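Parvulin 42 (Trypanosoma brucei brucei, PDB 6GMP) probably catalyses the cis-trans isomerisation of peptidyl-prolyl bonds through the parvulin-type domain described here, one piece of a longer protein that also carries an FHA domain. Local coordinates at residues A[6-11]-A[96-101]; A[11-16]-A[42-47]. All blocks are in the same frame, centred on the assembly; numbering follows the deposited sequence. Where two conformers were deposited one is given.

Contact 1 of 2, residues A[6-11]-A[96-101]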
loop_
_atom_site.group_PDB
_atom_site.type_symbol
_atom_site.label_atom_id
_atom_site.label_comp_id
_atom_site.label_asym_id
_atom_site.label_seq_id
_atom_site.Cartn_x
_atom_site.Cartn_y
_atom_site.Cartn_z
ATOM N N ARG A 6 -2.902 13.854 -8.157
ATOM C CA ARG A 6 -3.643 13.469 -6.960
ATOM C C ARG A 6 -2.678 12.956 -5.907
ATOM O O ARG A 6 -1.619 12.410 -6.221
ATOM C CB ARG A 6 -4.708 12.419 -7.278
ATOM C CG ARG A 6 -5.896 12.989 -8.017
ATOM C CD ARG A 6 -6.895 11.921 -8.428
ATOM N NE ARG A 6 -7.874 12.472 -9.361
ATOM C CZ ARG A 6 -8.740 11.750 -10.061
ATOM N NH1 ARG A 6 -8.767 10.432 -9.949
ATOM N NH2 ARG A 6 -9.580 12.355 -10.885
ATOM N N HIS A 7 -3.061 13.154 -4.653
ATOM C CA HIS A 7 -2.224 12.825 -3.513
ATOM C C HIS A 7 -2.592 11.448 -2.974
ATOM O O HIS A 7 -3.736 11.224 -2.558
ATOM C CB HIS A 7 -2.431 13.885 -2.433
ATOM C CG HIS A 7 -1.488 13.774 -1.280
ATOM N ND1 HIS A 7 -1.559 14.607 -0.183
ATOM C CD2 HIS A 7 -0.446 12.942 -1.056
ATOM C CE1 HIS A 7 -0.608 14.282 0.674
ATOM N NE2 HIS A 7 0.088 13.281 0.164
ATOM N N PHE A 8 -1.623 10.533 -2.987
ATOM C CA PHE A 8 -1.832 9.177 -2.504
ATOM C C PHE A 8 -0.905 8.814 -1.359
ATOM O O PHE A 8 0.194 9.366 -1.236
ATOM C CB PHE A 8 -1.627 8.166 -3.633
ATOM C CG PHE A 8 -2.552 8.356 -4.793
ATOM C CD1 PHE A 8 -3.868 7.924 -4.742
ATOM C CD2 PHE A 8 -2.089 8.956 -5.950
ATOM C CE1 PHE A 8 -4.706 8.090 -5.832
ATOM C CE2 PHE A 8 -2.919 9.133 -7.042
ATOM C CZ PHE A 8 -4.233 8.702 -6.983
ATOM N N TYR A 9 -1.381 7.882 -0.536
ATOM C CA TYR A 9 -0.548 7.113 0.380
ATOM C C TYR A 9 -0.697 5.647 -0.010
ATOM O O TYR A 9 -1.655 5.280 -0.687
ATOM C CB TYR A 9 -1.028 7.245 1.828
ATOM C CG TYR A 9 -0.622 8.497 2.560
ATOM C CD1 TYR A 9 -0.958 9.755 2.085
ATOM C CD2 TYR A 9 0.093 8.414 3.755
ATOM C CE1 TYR A 9 -0.591 10.894 2.772
ATOM C CE2 TYR A 9 0.466 9.547 4.444
ATOM C CZ TYR A 9 0.124 10.783 3.950
ATOM O OH TYR A 9 0.499 11.908 4.645
ATOM N N HIS A 10 0.227 4.798 0.423
ATOM C CA HIS A 10 -0.002 3.362 0.256
ATOM C C HIS A 10 0.571 2.528 1.392
ATOM O O HIS A 10 1.418 2.987 2.163
ATOM C CB HIS A 10 0.451 2.844 -1.128
ATOM C CG HIS A 10 1.922 2.588 -1.265
ATOM N ND1 HIS A 10 2.429 1.745 -2.227
ATOM C CD2 HIS A 10 2.991 3.066 -0.584
ATOM C CE1 HIS A 10 3.745 1.705 -2.133
ATOM N NE2 HIS A 10 4.114 2.497 -1.146
ATOM N N VAL A 11 0.026 1.322 1.507
ATOM C CA VAL A 11 0.611 0.237 2.272
ATOM C C VAL A 11 1.149 -0.753 1.255
ATOM O O VAL A 11 0.450 -1.091 0.289
ATOM C CB VAL A 11 -0.458 -0.510 3.094
ATOM C CG1 VAL A 11 0.123 -1.768 3.743
ATOM C CG2 VAL A 11 -1.043 0.381 4.156
ATOM N N VAL A 96 -5.826 1.658 -10.754
ATOM C CA VAL A 96 -6.549 1.534 -9.490
ATOM C C VAL A 96 -6.510 2.852 -8.738
ATOM O O VAL A 96 -7.541 3.300 -8.228
ATOM C CB VAL A 96 -5.957 0.404 -8.612
ATOM C CG1 VAL A 96 -6.532 0.431 -7.197
ATOM C CG2 VAL A 96 -6.218 -0.950 -9.254
ATOM N N ALA A 97 -5.333 3.463 -8.670
ATOM C CA ALA A 97 -5.145 4.709 -7.935
ATOM C C ALA A 97 -6.071 5.808 -8.456
ATOM O O ALA A 97 -6.717 6.500 -7.675
ATOM C CB ALA A 97 -3.701 5.160 -8.012
ATOM N N PHE A 98 -6.143 5.955 -9.773
ATOM C CA PHE A 98 -6.928 7.037 -10.371
ATOM C C PHE A 98 -8.418 6.692 -10.522
ATOM O O PHE A 98 -9.197 7.474 -11.059
ATOM C CB PHE A 98 -6.259 7.513 -11.667
ATOM C CG PHE A 98 -5.035 8.319 -11.404
ATOM C CD1 PHE A 98 -5.112 9.695 -11.281
ATOM C CD2 PHE A 98 -3.809 7.701 -11.209
ATOM C CE1 PHE A 98 -3.976 10.440 -10.991
ATOM C CE2 PHE A 98 -2.686 8.438 -10.916
ATOM C CZ PHE A 98 -2.767 9.807 -10.813
ATOM N N SER A 99 -8.803 5.537 -9.983
ATOM C CA SER A 99 -10.206 5.154 -9.888
ATOM C C SER A 99 -10.780 5.519 -8.518
ATOM O O SER A 99 -11.995 5.508 -8.328
ATOM C CB SER A 99 -10.367 3.650 -10.111
ATOM O OG SER A 99 -10.056 2.920 -8.934
ATOM N N LEU A 100 -9.911 5.830 -7.561
ATOM C CA LEU A 100 -10.359 6.130 -6.208
ATOM C C LEU A 100 -11.017 7.500 -6.093
ATOM O O LEU A 100 -10.579 8.471 -6.707
ATOM C CB LEU A 100 -9.185 6.068 -5.233
ATOM C CG LEU A 100 -8.464 4.731 -5.116
ATOM C CD1 LEU A 100 -7.174 4.900 -4.298
ATOM C CD2 LEU A 100 -9.361 3.677 -4.492
ATOM N N LYS A 101 -12.065 7.562 -5.279
ATOM C CA LYS A 101 -12.628 8.830 -4.851
ATOM C C LYS A 101 -11.875 9.305 -3.607
ATOM O O LYS A 101 -11.148 8.532 -2.983
ATOM C CB LYS A 101 -14.126 8.672 -4.577
ATOM C CG LYS A 101 -14.867 8.012 -5.742
ATOM C CD LYS A 101 -16.377 8.082 -5.593
ATOM C CE LYS A 101 -16.888 7.166 -4.491
ATOM N NZ LYS A 101 -16.753 5.711 -4.821
HETATM O O HOH W 1 -8.094 8.832 -7.734
#

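Contact 2 of 2, residues A[11-16]-A[42-47]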
loop_
_atom_site.group_PDB
_atom_site.type_symbol
_atom_site.label_atom_id
_atom_site.label_comp_id
_atom_site.label_asym_id
_atom_site.label_seq_id
_atom_site.Cartn_x
_atom_site.Cartn_y
_atom_site.Cartn_z
ATOM N N VAL A 11 0.026 1.322 1.507
ATOM C CA VAL A 11 0.611 0.237 2.272
ATOM C C VAL A 11 1.149 -0.753 1.255
ATOM O O VAL A 11 0.450 -1.091 0.289
ATOM C CB VAL A 11 -0.458 -0.510 3.094
ATOM C CG1 VAL A 11 0.123 -1.768 3.743
ATOM C CG2 VAL A 11 -1.043 0.381 4.156
ATOM N N LEU A 12 2.368 -1.238 1.480
ATOM C CA LEU A 12 2.975 -2.249 0.613
ATOM C C LEU A 12 3.283 -3.511 1.408
ATOM O O LEU A 12 3.977 -3.460 2.415
ATOM C CB LEU A 12 4.266 -1.727 -0.026
ATOM C CG LEU A 12 4.937 -2.676 -1.016
ATOM C CD1 LEU A 12 4.105 -2.887 -2.265
ATOM C CD2 LEU A 12 6.311 -2.153 -1.408
ATOM N N VAL A 13 2.753 -4.629 0.929
ATOM C CA VAL A 13 3.036 -5.941 1.483
ATOM C C VAL A 13 3.855 -6.683 0.437
ATOM O O VAL A 13 3.376 -6.959 -0.659
ATOM C CB VAL A 13 1.728 -6.696 1.809
ATOM C CG1 VAL A 13 2.021 -8.084 2.344
ATOM C CG2 VAL A 13 0.907 -5.906 2.821
ATOM N N LYS A 14 5.095 -7.000 0.770
ATOM C CA LYS A 14 6.003 -7.636 -0.170
ATOM C C LYS A 14 5.826 -9.138 -0.137
ATOM O O LYS A 14 5.131 -9.693 0.718
ATOM C CB LYS A 14 7.446 -7.242 0.160
ATOM C CG LYS A 14 7.726 -5.783 -0.090
ATOM C CD LYS A 14 9.191 -5.444 0.108
ATOM C CE LYS A 14 9.438 -3.978 -0.157
ATOM N NZ LYS A 14 10.884 -3.705 -0.397
ATOM N N HIS A 15 6.478 -9.822 -1.063
ATOM C CA HIS A 15 6.565 -11.269 -1.023
ATOM C C HIS A 15 7.928 -11.679 -1.582
ATOM O O HIS A 15 8.664 -10.824 -2.115
ATOM C CB HIS A 15 5.416 -11.934 -1.781
ATOM C CG HIS A 15 5.277 -11.483 -3.199
ATOM N ND1 HIS A 15 6.131 -11.898 -4.195
ATOM C CD2 HIS A 15 4.372 -10.668 -3.786
ATOM C CE1 HIS A 15 5.752 -11.363 -5.344
ATOM N NE2 HIS A 15 4.694 -10.606 -5.119
ATOM N N LYS A 16 8.248 -12.966 -1.475
ATOM C CA LYS A 16 9.583 -13.457 -1.794
ATOM C C LYS A 16 9.999 -13.238 -3.243
ATOM O O LYS A 16 11.189 -13.239 -3.551
ATOM C CB LYS A 16 9.671 -14.952 -1.483
ATOM C CG LYS A 16 8.863 -15.827 -2.431
ATOM C CD LYS A 16 8.848 -17.293 -2.014
ATOM C CE LYS A 16 8.309 -18.209 -3.124
ATOM N NZ LYS A 16 9.134 -18.202 -4.383
ATOM N N ASN A 42 -3.289 -12.489 0.678
ATOM C CA ASN A 42 -4.188 -12.760 1.784
ATOM C C ASN A 42 -3.983 -11.787 2.925
ATOM O O ASN A 42 -4.947 -11.359 3.552
ATOM C CB ASN A 42 -4.003 -14.188 2.274
ATOM C CG ASN A 42 -4.611 -15.190 1.338
ATOM O OD1 ASN A 42 -5.648 -14.933 0.715
ATOM N ND2 ASN A 42 -4.001 -16.358 1.255
ATOM N N LEU A 43 -2.745 -11.414 3.181
ATOM C CA LEU A 43 -2.456 -10.466 4.240
ATOM C C LEU A 43 -3.026 -9.092 3.902
ATOM O O LEU A 43 -3.707 -8.478 4.732
ATOM C CB LEU A 43 -0.954 -10.375 4.486
ATOM C CG LEU A 43 -0.511 -9.344 5.523
ATOM C CD1 LEU A 43 -1.226 -9.586 6.817
ATOM C CD2 LEU A 43 0.988 -9.429 5.726
ATOM N N ALA A 44 -2.772 -8.598 2.691
ATOM C CA ALA A 44 -3.308 -7.310 2.274
ATOM C C ALA A 44 -4.833 -7.297 2.368
ATOM O O ALA A 44 -5.448 -6.308 2.804
ATOM C CB ALA A 44 -2.853 -7.000 0.862
ATOM N N GLN A 45 -5.463 -8.390 1.968
ATOM C CA GLN A 45 -6.913 -8.496 2.065
ATOM C C GLN A 45 -7.385 -8.360 3.511
ATOM O O GLN A 45 -8.376 -7.674 3.784
ATOM C CB GLN A 45 -7.381 -9.825 1.476
ATOM C CG GLN A 45 -8.875 -10.094 1.609
ATOM C CD GLN A 45 -9.729 -9.009 0.984
ATOM O OE1 GLN A 45 -9.333 -8.380 -0.008
ATOM N NE2 GLN A 45 -10.911 -8.790 1.550
ATOM N N ALA A 46 -6.701 -9.031 4.433
ATOM C CA ALA A 46 -7.106 -8.987 5.831
ATOM C C ALA A 46 -6.907 -7.609 6.456
ATOM O O ALA A 46 -7.775 -7.148 7.211
ATOM C CB ALA A 46 -6.360 -10.031 6.636
ATOM N N ILE A 47 -5.782 -6.948 6.159
ATOM C CA ILE A 47 -5.492 -5.675 6.806
ATOM C C ILE A 47 -6.471 -4.611 6.308
ATOM O O ILE A 47 -6.791 -3.661 7.044
ATOM C CB ILE A 47 -4.011 -5.280 6.720
ATOM C CG1 ILE A 47 -3.592 -5.086 5.280
ATOM C CG2 ILE A 47 -3.156 -6.341 7.434
ATOM C CD1 ILE A 47 -2.138 -4.641 5.130
#

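Contact 1 of 2, residues A[6-11]-A[96-101]
F8 is wedged against the end of helix 91-97 and the turn that leads out of it, and here the packing is tight. The methyl of A97 sits over one face of the F8 ring, a CH-pi contact with CB 4.0 Å from the ring centroid. The edge of F8 points at the face of F98, a T-shaped pair with planes at 71° and CE2 of F8 3.8 Å from CZ of F98. At the end of the turn L100 touches more lightly, its CD1 4.3 Å from CE1 of F8.

Toward the partly exposed R6 the contact becomes polar and looser. With its chain extended from CG to NE, R6 runs past the F98 ring and sets NH1 3.2 Å from the carbonyl O of F98; the bond is bent to 125° and weak. A water does more: it accepts from R6 NH1 at 2.8 Å and donates to the carbonyl oxygens of A97 and L100, joining the strand to the type I turn A97-L100.

F8 and L100 pack on I118 of strand 114-120, and F8 on V84 of strand 80-84, so the helix end and its turn lie against one face of the antiparallel parvulin sheet.

Contact 2 of 2, residues A[11-16]-A[42-47]
V13 and V11 meet helix 37-49 through methyl groups alone; no hydrogen bond crosses between 11-16 and 42-47. V13 carries most of it. Its CG1, anti to the backbone N (chi1 178°), lies 3.8 Å from CD2 of L43, the two side chains crossing at a slant. Its other branch, CG2, sits 4.4 Å from CB of A44 and 4.0 Å from CD1 of I47, which slides past V13 in the opposite direction. V11 and I47 instead approach tip to tip, with V11 CG1 3.9 Å from I47 CD1. L43 and I47 each have a second conformer, so their contacts are those of the one described; in it, one I47 methyl touches both valines.

This is the first strand of the parvulin fold packed against the first helix of the domain: strand 11-13 and helix 42-47 run roughly antiparallel, their directions 148° apart, with their axes 9.1 Å apart at closest approach. Within 42-47, L43, A44 and I47 point to the strand, and A40, a turn earlier, also touches V13.

Hydrogen bonding stays within each partner or goes to other neighbours. I47 N bonds to L43 O, one helical turn back, while the backbones of V11 and V13 pair with L117 and V115 of strand 114-120. The apolar layer continues onto neighbouring elements: A44 packs on V115, I47 on L117, and V11 also on F62 and V66 of helix 59-69.

The model starts one residue before strand 6-13, which serves both contacts: its first half in contact 1, its second in contact 2, V11 belonging to both. A long loop leads into helix 37-49, which folds back on the strand end and closes the shorter loop, contact 2. The chain then builds helix 59-69 and strand 80-84 before helix 91-97 and its turn return to the start of strand 6-13, closing contact 1. The smaller loop lies within the larger. The contact centres are about 17 Å apart, on opposite sides of the chain's centre. Through strand 6-13 they tie helix 37-49 and helix 91-97 to the same sheet, F8 from one face and V11 and V13 from the other.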